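TETR family transcriptional repressor LFRR (PDB 2V57) represses transcription of the lfrRA efflux pump operon by binding directly to the lfrR-lfrA promoter region. Local coordinates at residues B[37-41]-B[42-46]; B[103-106]-B[107-111]; B[127-130]-B[131-135]; B[177-181]-B[182-186]. All blocks are in the same frame, centred on the assembly; numbering follows the deposited sequence.

Interaction 1 of 4, residues B[37-41]-B[42-46]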
loop_
_atom_site.group_PDB
_atom_site.type_symbol
_atom_site.label_atom_id
_atom_site.label_comp_id
_atom_site.label_asym_id
_atom_site.label_seq_id
_atom_site.Cartn_x
_atom_site.Cartn_y
_atom_site.Cartn_z
ATOM N N ASP B 37 -16.138 6.866 -18.247
ATOM C CA ASP B 37 -16.164 5.422 -18.333
ATOM C C ASP B 37 -16.876 4.861 -17.104
ATOM O O ASP B 37 -17.638 3.901 -17.191
ATOM C CB ASP B 37 -14.744 4.882 -18.438
ATOM C CG ASP B 37 -14.714 3.405 -18.671
ATOM O OD1 ASP B 37 -14.853 2.659 -17.680
ATOM O OD2 ASP B 37 -14.561 2.995 -19.845
ATOM N N ILE B 38 -16.630 5.472 -15.955
ATOM C CA ILE B 38 -17.352 5.093 -14.742
ATOM C C ILE B 38 -18.845 5.389 -14.890
ATOM O O ILE B 38 -19.696 4.604 -14.445
ATOM C CB ILE B 38 -16.772 5.802 -13.508
ATOM C CG1 ILE B 38 -15.349 5.297 -13.254
ATOM C CG2 ILE B 38 -17.643 5.570 -12.283
ATOM C CD1 ILE B 38 -14.625 6.044 -12.156
ATOM N N ALA B 39 -19.164 6.509 -15.535
ATOM C CA ALA B 39 -20.564 6.870 -15.766
ATOM C C ALA B 39 -21.277 5.752 -16.529
ATOM O O ALA B 39 -22.351 5.267 -16.144
ATOM C CB ALA B 39 -20.650 8.167 -16.547
ATOM N N ALA B 40 -20.662 5.343 -17.623
ATOM C CA ALA B 40 -21.237 4.308 -18.460
ATOM C C ALA B 40 -21.494 3.023 -17.652
ATOM O O ALA B 40 -22.541 2.395 -17.795
ATOM C CB ALA B 40 -20.337 4.043 -19.644
ATOM N N ALA B 41 -20.535 2.637 -16.816
ATOM C CA ALA B 41 -20.661 1.430 -15.989
ATOM C C ALA B 41 -21.774 1.575 -14.930
ATOM O O ALA B 41 -22.301 0.576 -14.426
ATOM C CB ALA B 41 -19.343 1.104 -15.329
ATOM N N ALA B 42 -22.104 2.819 -14.598
ATOM C CA ALA B 42 -23.179 3.109 -13.654
ATOM C C ALA B 42 -24.522 3.262 -14.347
ATOM O O ALA B 42 -25.545 3.365 -13.683
ATOM C CB ALA B 42 -22.873 4.365 -12.869
ATOM N N GLY B 43 -24.517 3.294 -15.675
ATOM C CA GLY B 43 -25.758 3.421 -16.423
ATOM C C GLY B 43 -26.288 4.845 -16.450
ATOM O O GLY B 43 -27.487 5.078 -16.621
ATOM N N VAL B 44 -25.393 5.808 -16.278
ATOM C CA VAL B 44 -25.780 7.218 -16.307
ATOM C C VAL B 44 -24.916 7.999 -17.293
ATOM O O VAL B 44 -23.819 7.567 -17.653
ATOM C CB VAL B 44 -25.703 7.867 -14.914
ATOM C CG1 VAL B 44 -26.602 7.126 -13.941
ATOM C CG2 VAL B 44 -24.267 7.874 -14.408
ATOM N N GLY B 45 -25.418 9.144 -17.740
ATOM C CA GLY B 45 -24.681 9.962 -18.682
ATOM C C GLY B 45 -23.531 10.715 -18.038
ATOM O O GLY B 45 -23.539 11.009 -16.835
ATOM N N ARG B 46 -22.526 11.030 -18.848
ATOM C CA ARG B 46 -21.399 11.825 -18.387
ATOM C C ARG B 46 -21.913 13.133 -17.789
ATOM O O ARG B 46 -21.409 13.619 -16.774
ATOM C CB ARG B 46 -20.448 12.110 -19.548
ATOM C CG ARG B 46 -19.045 12.457 -19.110
ATOM C CD ARG B 46 -18.173 12.839 -20.291
ATOM N NE ARG B 46 -16.819 13.187 -19.867
ATOM C CZ ARG B 46 -15.772 12.372 -19.960
ATOM N NH1 ARG B 46 -15.912 11.156 -20.475
ATOM N NH2 ARG B 46 -14.580 12.779 -19.549
#

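Interaction 2 of 4, residues B[103-106]-B[107-111]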
loop_
_atom_site.group_PDB
_atom_site.type_symbol
_atom_site.label_atom_id
_atom_site.label_comp_id
_atom_site.label_asym_id
_atom_site.label_seq_id
_atom_site.Cartn_x
_atom_site.Cartn_y
_atom_site.Cartn_z
ATOM N N VAL B 103 -9.708 -1.409 -1.983
ATOM C CA VAL B 103 -8.942 -0.914 -0.838
ATOM C C VAL B 103 -7.492 -0.569 -1.210
ATOM O O VAL B 103 -6.917 0.354 -0.645
ATOM C CB VAL B 103 -9.008 -1.890 0.369
ATOM C CG1 VAL B 103 -8.157 -1.377 1.531
ATOM C CG2 VAL B 103 -10.471 -2.105 0.784
ATOM N N LEU B 104 -6.916 -1.286 -2.175
ATOM C CA LEU B 104 -5.577 -0.966 -2.663
ATOM C C LEU B 104 -5.567 0.383 -3.356
ATOM O O LEU B 104 -4.557 1.105 -3.362
ATOM C CB LEU B 104 -5.101 -2.021 -3.663
ATOM C CG LEU B 104 -4.897 -3.446 -3.141
ATOM C CD1 LEU B 104 -4.852 -4.414 -4.313
ATOM C CD2 LEU B 104 -3.619 -3.536 -2.309
ATOM N N PHE B 105 -6.687 0.716 -3.978
ATOM C CA PHE B 105 -6.774 1.986 -4.689
ATOM C C PHE B 105 -6.902 3.136 -3.684
ATOM O O PHE B 105 -6.237 4.167 -3.835
ATOM C CB PHE B 105 -7.935 1.958 -5.702
ATOM C CG PHE B 105 -8.035 3.192 -6.590
ATOM C CD1 PHE B 105 -7.459 3.214 -7.845
ATOM C CD2 PHE B 105 -8.768 4.301 -6.183
ATOM C CE1 PHE B 105 -7.576 4.330 -8.677
ATOM C CE2 PHE B 105 -8.886 5.420 -7.008
ATOM C CZ PHE B 105 -8.283 5.431 -8.258
ATOM N N VAL B 106 -7.720 2.964 -2.641
ATOM C CA VAL B 106 -8.011 4.096 -1.755
ATOM C C VAL B 106 -7.141 4.222 -0.496
ATOM O O VAL B 106 -7.124 5.273 0.133
ATOM C CB VAL B 106 -9.507 4.164 -1.344
ATOM C CG1 VAL B 106 -10.400 4.168 -2.595
ATOM C CG2 VAL B 106 -9.871 3.013 -0.395
ATOM N N TYR B 107 -6.411 3.172 -0.139
ATOM C CA TYR B 107 -5.658 3.172 1.120
ATOM C C TYR B 107 -4.760 4.397 1.337
ATOM O O TYR B 107 -4.842 5.048 2.373
ATOM C CB TYR B 107 -4.837 1.885 1.265
ATOM C CG TYR B 107 -4.117 1.797 2.597
ATOM C CD1 TYR B 107 -4.809 1.489 3.770
ATOM C CD2 TYR B 107 -2.756 2.023 2.682
ATOM C CE1 TYR B 107 -4.156 1.423 4.991
ATOM C CE2 TYR B 107 -2.092 1.946 3.899
ATOM C CZ TYR B 107 -2.795 1.646 5.049
ATOM O OH TYR B 107 -2.126 1.571 6.262
ATOM N N TYR B 108 -3.934 4.718 0.349
ATOM C CA TYR B 108 -2.901 5.757 0.489
ATOM C C TYR B 108 -3.360 7.070 -0.160
ATOM O O TYR B 108 -2.585 8.012 -0.307
ATOM C CB TYR B 108 -1.582 5.263 -0.146
ATOM C CG TYR B 108 -0.339 5.993 0.322
ATOM C CD1 TYR B 108 0.044 5.975 1.666
ATOM C CD2 TYR B 108 0.463 6.704 -0.585
ATOM C CE1 TYR B 108 1.183 6.666 2.105
ATOM C CE2 TYR B 108 1.609 7.388 -0.161
ATOM C CZ TYR B 108 1.963 7.365 1.187
ATOM O OH TYR B 108 3.087 8.047 1.618
ATOM N N GLU B 109 -4.635 7.116 -0.543
ATOM C CA GLU B 109 -5.187 8.278 -1.239
ATOM C C GLU B 109 -5.083 9.651 -0.539
ATOM O O GLU B 109 -4.866 10.660 -1.214
ATOM C CB GLU B 109 -6.641 8.002 -1.636
ATOM C CG GLU B 109 -7.294 9.142 -2.381
ATOM C CD GLU B 109 -8.495 8.693 -3.195
ATOM O OE1 GLU B 109 -9.633 9.090 -2.844
ATOM O OE2 GLU B 109 -8.292 7.939 -4.178
ATOM N N PRO B 110 -5.265 9.714 0.798
ATOM C CA PRO B 110 -5.042 11.022 1.425
ATOM C C PRO B 110 -3.633 11.547 1.150
ATOM O O PRO B 110 -3.463 12.739 0.902
ATOM C CB PRO B 110 -5.208 10.725 2.929
ATOM C CG PRO B 110 -6.169 9.542 2.965
ATOM C CD PRO B 110 -5.754 8.710 1.769
ATOM N N SER B 111 -2.641 10.665 1.184
ATOM C CA SER B 111 -1.263 11.066 0.899
ATOM C C SER B 111 -1.106 11.386 -0.573
ATOM O O SER B 111 -0.564 12.420 -0.921
ATOM C CB SER B 111 -0.261 9.986 1.317
ATOM O OG SER B 111 -0.311 9.740 2.714
HETATM O O HOH W 1 -4.083 4.029 -2.557
#

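Interaction 3 of 4, residues B[127-130]-B[131-135]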
loop_
_atom_site.group_PDB
_atom_site.type_symbol
_atom_site.label_atom_id
_atom_site.label_comp_id
_atom_site.label_asym_id
_atom_site.label_seq_id
_atom_site.Cartn_x
_atom_site.Cartn_y
_atom_site.Cartn_z
ATOM N N GLU B 127 -8.994 3.113 15.413
ATOM C CA GLU B 127 -8.431 2.432 16.590
ATOM C C GLU B 127 -9.121 1.114 16.938
ATOM O O GLU B 127 -8.592 0.342 17.732
ATOM C CB GLU B 127 -8.451 3.335 17.827
ATOM C CG GLU B 127 -7.630 4.595 17.716
ATOM C CD GLU B 127 -6.138 4.334 17.557
ATOM O OE1 GLU B 127 -5.724 3.156 17.521
ATOM O OE2 GLU B 127 -5.374 5.321 17.470
ATOM N N ALA B 128 -10.302 0.865 16.376
ATOM C CA ALA B 128 -11.059 -0.342 16.720
ATOM C C ALA B 128 -10.267 -1.624 16.430
ATOM O O ALA B 128 -10.221 -2.523 17.258
ATOM C CB ALA B 128 -12.421 -0.366 16.008
ATOM N N ILE B 129 -9.656 -1.703 15.253
ATOM C CA ILE B 129 -8.825 -2.846 14.886
ATOM C C ILE B 129 -7.689 -3.108 15.884
ATOM O O ILE B 129 -7.394 -4.257 16.219
ATOM C CB ILE B 129 -8.239 -2.677 13.473
ATOM C CG1 ILE B 129 -7.424 -3.910 13.082
ATOM C CG2 ILE B 129 -7.386 -1.416 13.390
ATOM C CD1 ILE B 129 -8.157 -5.205 13.335
ATOM N N VAL B 130 -7.066 -2.036 16.353
ATOM C CA VAL B 130 -5.999 -2.118 17.336
ATOM C C VAL B 130 -6.523 -2.681 18.659
ATOM O O VAL B 130 -5.862 -3.508 19.295
ATOM C CB VAL B 130 -5.401 -0.721 17.598
ATOM C CG1 VAL B 130 -4.361 -0.769 18.713
ATOM C CG2 VAL B 130 -4.815 -0.140 16.322
ATOM N N GLU B 131 -7.703 -2.220 19.080
ATOM C CA GLU B 131 -8.326 -2.744 20.297
ATOM C C GLU B 131 -8.588 -4.223 20.153
ATOM O O GLU B 131 -8.387 -4.991 21.100
ATOM C CB GLU B 131 -9.646 -2.014 20.617
ATOM C CG GLU B 131 -9.464 -0.546 20.858
ATOM C CD GLU B 131 -8.658 -0.271 22.110
ATOM O OE1 GLU B 131 -8.803 -1.027 23.097
ATOM O OE2 GLU B 131 -7.864 0.696 22.106
ATOM N N VAL B 132 -9.051 -4.619 18.970
ATOM C CA VAL B 132 -9.352 -6.018 18.697
ATOM C C VAL B 132 -8.075 -6.869 18.730
ATOM O O VAL B 132 -8.081 -7.979 19.260
ATOM C CB VAL B 132 -10.055 -6.203 17.330
ATOM C CG1 VAL B 132 -10.135 -7.693 16.967
ATOM C CG2 VAL B 132 -11.450 -5.570 17.349
ATOM N N LEU B 133 -6.987 -6.339 18.175
ATOM C CA LEU B 133 -5.706 -7.055 18.158
ATOM C C LEU B 133 -5.079 -7.167 19.549
ATOM O O LEU B 133 -4.606 -8.233 19.960
ATOM C CB LEU B 133 -4.729 -6.374 17.206
ATOM C CG LEU B 133 -5.039 -6.616 15.733
ATOM C CD1 LEU B 133 -4.382 -5.558 14.855
ATOM C CD2 LEU B 133 -4.634 -8.036 15.317
ATOM N N ASN B 134 -5.077 -6.053 20.267
ATOM C CA ASN B 134 -4.491 -6.008 21.594
ATOM C C ASN B 134 -5.266 -6.863 22.570
ATOM O O ASN B 134 -4.697 -7.460 23.483
ATOM C CB ASN B 134 -4.428 -4.575 22.104
ATOM C CG ASN B 134 -3.393 -3.745 21.376
ATOM O OD1 ASN B 134 -3.134 -3.947 20.188
ATOM N ND2 ASN B 134 -2.790 -2.802 22.086
ATOM N N ARG B 135 -6.571 -6.938 22.374
ATOM C CA ARG B 135 -7.361 -7.705 23.309
ATOM C C ARG B 135 -7.431 -9.184 22.892
ATOM O O ARG B 135 -8.078 -9.998 23.544
ATOM C CB ARG B 135 -8.709 -7.013 23.554
ATOM C CG ARG B 135 -8.499 -5.610 24.162
ATOM C CD ARG B 135 -9.733 -4.704 24.113
ATOM N NE ARG B 135 -9.388 -3.346 24.526
ATOM C CZ ARG B 135 -9.511 -2.875 25.764
ATOM N NH1 ARG B 135 -10.006 -3.638 26.740
ATOM N NH2 ARG B 135 -9.158 -1.625 26.027
#

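Interaction 4 of 4, residues B[177-181]-B[182-186]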
loop_
_atom_site.group_PDB
_atom_site.type_symbol
_atom_site.label_atom_id
_atom_site.label_comp_id
_atom_site.label_asym_id
_atom_site.label_seq_id
_atom_site.Cartn_x
_atom_site.Cartn_y
_atom_site.Cartn_z
ATOM N N MET B 177 -4.145 -14.720 9.184
ATOM C CA MET B 177 -4.226 -15.071 10.609
ATOM C C MET B 177 -2.885 -15.601 11.135
ATOM O O MET B 177 -2.421 -15.197 12.204
ATOM C CB MET B 177 -5.346 -16.085 10.879
ATOM C CG MET B 177 -6.740 -15.516 10.801
ATOM S SD MET B 177 -7.066 -14.288 12.089
ATOM C CE MET B 177 -7.043 -15.295 13.582
ATOM N N THR B 178 -2.257 -16.494 10.374
ATOM C CA THR B 178 -0.973 -17.072 10.780
ATOM C C THR B 178 0.141 -16.020 10.822
ATOM O O THR B 178 0.941 -15.988 11.754
ATOM C CB THR B 178 -0.589 -18.276 9.896
ATOM O OG1 THR B 178 -1.658 -19.229 9.912
ATOM C CG2 THR B 178 0.671 -18.949 10.405
ATOM N N SER B 179 0.168 -15.135 9.829
ATOM C CA SER B 179 1.134 -14.044 9.811
ATOM C C SER B 179 0.977 -13.091 11.011
ATOM O O SER B 179 1.972 -12.640 11.580
ATOM C CB SER B 179 1.009 -13.262 8.503
ATOM O OG SER B 179 1.373 -14.078 7.413
ATOM N N LEU B 180 -0.264 -12.769 11.378
ATOM C CA LEU B 180 -0.501 -11.896 12.521
ATOM C C LEU B 180 0.017 -12.521 13.825
ATOM O O LEU B 180 0.619 -11.842 14.666
ATOM C CB LEU B 180 -2.006 -11.573 12.662
ATOM C CG LEU B 180 -2.582 -10.599 11.620
ATOM C CD1 LEU B 180 -4.118 -10.668 11.559
ATOM C CD2 LEU B 180 -2.099 -9.156 11.874
ATOM N N THR B 181 -0.206 -13.820 13.976
ATOM C CA THR B 181 0.003 -14.477 15.263
ATOM C C THR B 181 1.320 -15.247 15.380
ATOM O O THR B 181 1.632 -15.764 16.458
ATOM C CB THR B 181 -1.155 -15.464 15.570
ATOM O OG1 THR B 181 -1.146 -16.524 14.611
ATOM C CG2 THR B 181 -2.510 -14.752 15.499
ATOM N N SER B 182 2.078 -15.355 14.285
ATOM C CA SER B 182 3.326 -16.133 14.350
ATOM C C SER B 182 4.428 -15.751 13.372
ATOM O O SER B 182 5.529 -16.277 13.471
ATOM C CB SER B 182 3.037 -17.627 14.198
ATOM O OG SER B 182 2.457 -17.887 12.939
ATOM N N GLY B 183 4.149 -14.853 12.436
ATOM C CA GLY B 183 5.173 -14.425 11.495
ATOM C C GLY B 183 5.489 -15.511 10.477
ATOM O O GLY B 183 4.674 -16.416 10.284
ATOM N N ILE B 184 6.665 -15.443 9.846
ATOM C CA ILE B 184 6.985 -16.334 8.716
ATOM C C ILE B 184 8.342 -17.044 8.755
ATOM O O ILE B 184 8.548 -17.994 8.017
ATOM C CB ILE B 184 6.890 -15.590 7.357
ATOM C CG1 ILE B 184 7.787 -14.345 7.362
ATOM C CG2 ILE B 184 5.464 -15.193 7.069
ATOM C CD1 ILE B 184 8.128 -13.808 5.966
ATOM N N ILE B 185 9.279 -16.579 9.571
ATOM C CA ILE B 185 10.585 -17.228 9.617
ATOM C C ILE B 185 10.964 -17.536 11.043
ATOM O O ILE B 185 10.326 -17.058 11.987
ATOM C CB ILE B 185 11.713 -16.345 9.017
ATOM C CG1 ILE B 185 11.727 -14.961 9.688
ATOM C CG2 ILE B 185 11.551 -16.214 7.507
ATOM C CD1 ILE B 185 13.034 -14.188 9.503
ATOM N N THR B 186 12.023 -18.315 11.191
ATOM C CA THR B 186 12.615 -18.580 12.494
ATOM C C THR B 186 14.129 -18.340 12.454
ATOM O O THR B 186 14.827 -18.886 11.604
ATOM C CB THR B 186 12.298 -20.022 12.927
ATOM O OG1 THR B 186 10.872 -20.190 12.976
ATOM C CG2 THR B 186 12.899 -20.327 14.294
#

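Interaction 1 of 4, residues B[37-41]-B[42-46]
Backbone bonds at the end of helix 35-42 tie A39 and A40 to the residues that leave it. V44 N donates to A39 O over 3.1 Å in a nearly straight bond (169°). G43 N turns back to A40 O at 3.0 Å. These two bonds, 6-to-1 outside and 5-to-2 inside, make a Schellman motif, with G43 the first residue to leave helical geometry, at positive phi (78°). A42 N makes weak bonds to I38 O and to A39 O, so A39 O is shared between the fading helix and the chain that reverses past it.

The apolar contact follows the same route. V44 CG2 comes to 4.2 Å from A39 CB and to 3.7 Å from A39 O, because chi1 of -58° sets this methyl between the backbone N and the carbonyl carbon. A39 CB also meets V44 O at 3.4 Å, and the departing chain passes across this methyl: farther along, A39 CB lies 4.1 Å from G45 O.

Outside the turn, A42 and A41 rest on A22 and V26 of helix 11-27, while A39 and V44 share V49 of helix 46-52. I38, buried, packs on L27 of helix 11-27. G45 then takes the N-cap position of helix 46-52 and R46 begins it. This is the turn of the TetR-family helix-turn-helix, the DNA-binding motif of the repressor, whose second helix is generally the recognition helix.

Interaction 2 of 4, residues B[103-106]-B[107-111]
Y107 N donates to V103 O at 2.9 Å, an i to i+4 bond at the end of helix 102-106. Farther on, E109 N reaches V106 O at 3.2 Å and closes the turn that follows. A water accepts from Y108 N at 3.0 Å and lies 3.1 Å from L104 O, and so may bridge the amide beyond the helix end and a carbonyl of the last turn.

V106 to E109 form a type I beta turn, and Y108 is the N-cap of the short helix 109-112, so the chain breaks its helical run and changes direction within two residues. This kink belongs to the ligand-binding and dimerisation part of the TetR fold, and it lies at the subunit interface. Y107 OH bonds E161 and Y108 OH bonds K164, both of the second subunit, whose own Y108 meets this Y108 ring to ring.

In the packing, F105 and E109 come together one turn apart. With CG anti to the backbone N (chi1 -179°) and an extended chain beyond it, E109 brings OE2 to 3.8 Å from F105 CE2, the carboxylate and ring planes standing almost perpendicular at 81°. V106 CG1 lies at the edge of the same ring, in its plane. S111 CB lies over one face of the Y108 ring, offset toward its rim. Farther out, F105 rests on L60 and V106 on A64 and V67 of helix 56-77, while P110 packs on L118, A119 and F122 of helix 116-123.

Interaction 3 of 4, residues B[127-130]-B[131-135]
I129 and L133, one turn apart on helix 128-134, lie side by side and point the same way, with I129 CG1 3.9 Å from L133 CD1. The ethyl arm of I129 continues alongside: its CD1 comes to 4.1 Å from L133 CD1. On another flank V130 and N134 also run together, V130 CG1 touching the amide end of N134. There OD1 of N134 lies 2.9 Å from V130 O, two acceptors, so the modelled flip of the amide is doubtful.

These pairs are set by the helix backbone. Four i to i+4 bonds run regularly from the amides of E131 to N134 back to the carbonyls of E127 to V130, and N134 N closes on V130 O at 2.8 Å with little bend (166°). E131 folds back over this backbone: its chain bends at chi2 (-66°), and CG lies 3.4 Å from E127 O.

From there E131 OE1 receives both NE and NH2 of R135, side-on and close to the guanidinium plane, NE at 2.8 Å. E127 has a long, weak ion pair with R149 of helix 147-164.

Farther out, I129 and L133 pack on F152 of helix 147-164; on helix 85-97, V92 meets I129 and L89 meets V132 and L133. L133 also touches I185 of the second subunit. The chemistry is that of an amphipathic helix: aliphatic branches turn to the bundle and charged groups line the outer flank, where the E131-R135 bridge belongs to one of two deposited R135 conformers and its contribution is doubtful.

Interaction 4 of 4, residues B[177-181]-B[182-186]
The carbonyl of T178, in the last turn of helix 169-182, is met by S182 OG at 2.7 Å, the donor tilted 34° from the carbonyl plane, while S182 N and G183 N add weak bonds to the same oxygen. S179 O has G183 N above its plane, at 3.2 Å. On M177 O two donors of one residue arrive from opposite faces: T181 N from one, T181 OG1 (3.0 Å) from the other.

S182 makes the closest side-chain contact. With chi1 at 62°, OG sits between the backbone N and the carbonyl carbon and so curls back to the helix, where it also lies 3.3 Å from T178 CG2. The hydroxyl thus supplies a short bond to T178 O as the backbone bonds weaken. G183 then turns the chain out of the helix with positive phi (72°), and beyond it S179 OG lies 4.3 Å from I184 CG2.

S179 OG is bonded to A175 O and to W147 NE1 of the second subunit, and G183 O to Y143 OH of that subunit. Backbone bonds from I184, I185 and T186 also cross to it, so the C-terminal tail lies along the partner. Within its own chain, M177 packs on L89 and V93 of helix 85-97, and S179 and L180 on L155 of helix 147-164.

The four contacts follow one another along the chain in the order of their numbers. Interaction 1 lies in the DNA-binding helix-turn-helix, about 39 Å (centre to centre) from interaction 3 and about 43 Å from interaction 4, on the opposite side of the chain's centre. Interaction 2 stands between, about 23 Å from interaction 1 and about 21 Å from interaction 3, again centre to centre, and packs on helix 56-77, the long helix that leaves the DNA-binding part. Interactions 3 and 4, about 18 Å apart by centres, share helices 85-97 and 147-164 as supports. Interactions 2, 3 and 4 all reach the second subunit, so the repressor's dimer interface is built at several levels, away from its DNA-reading end.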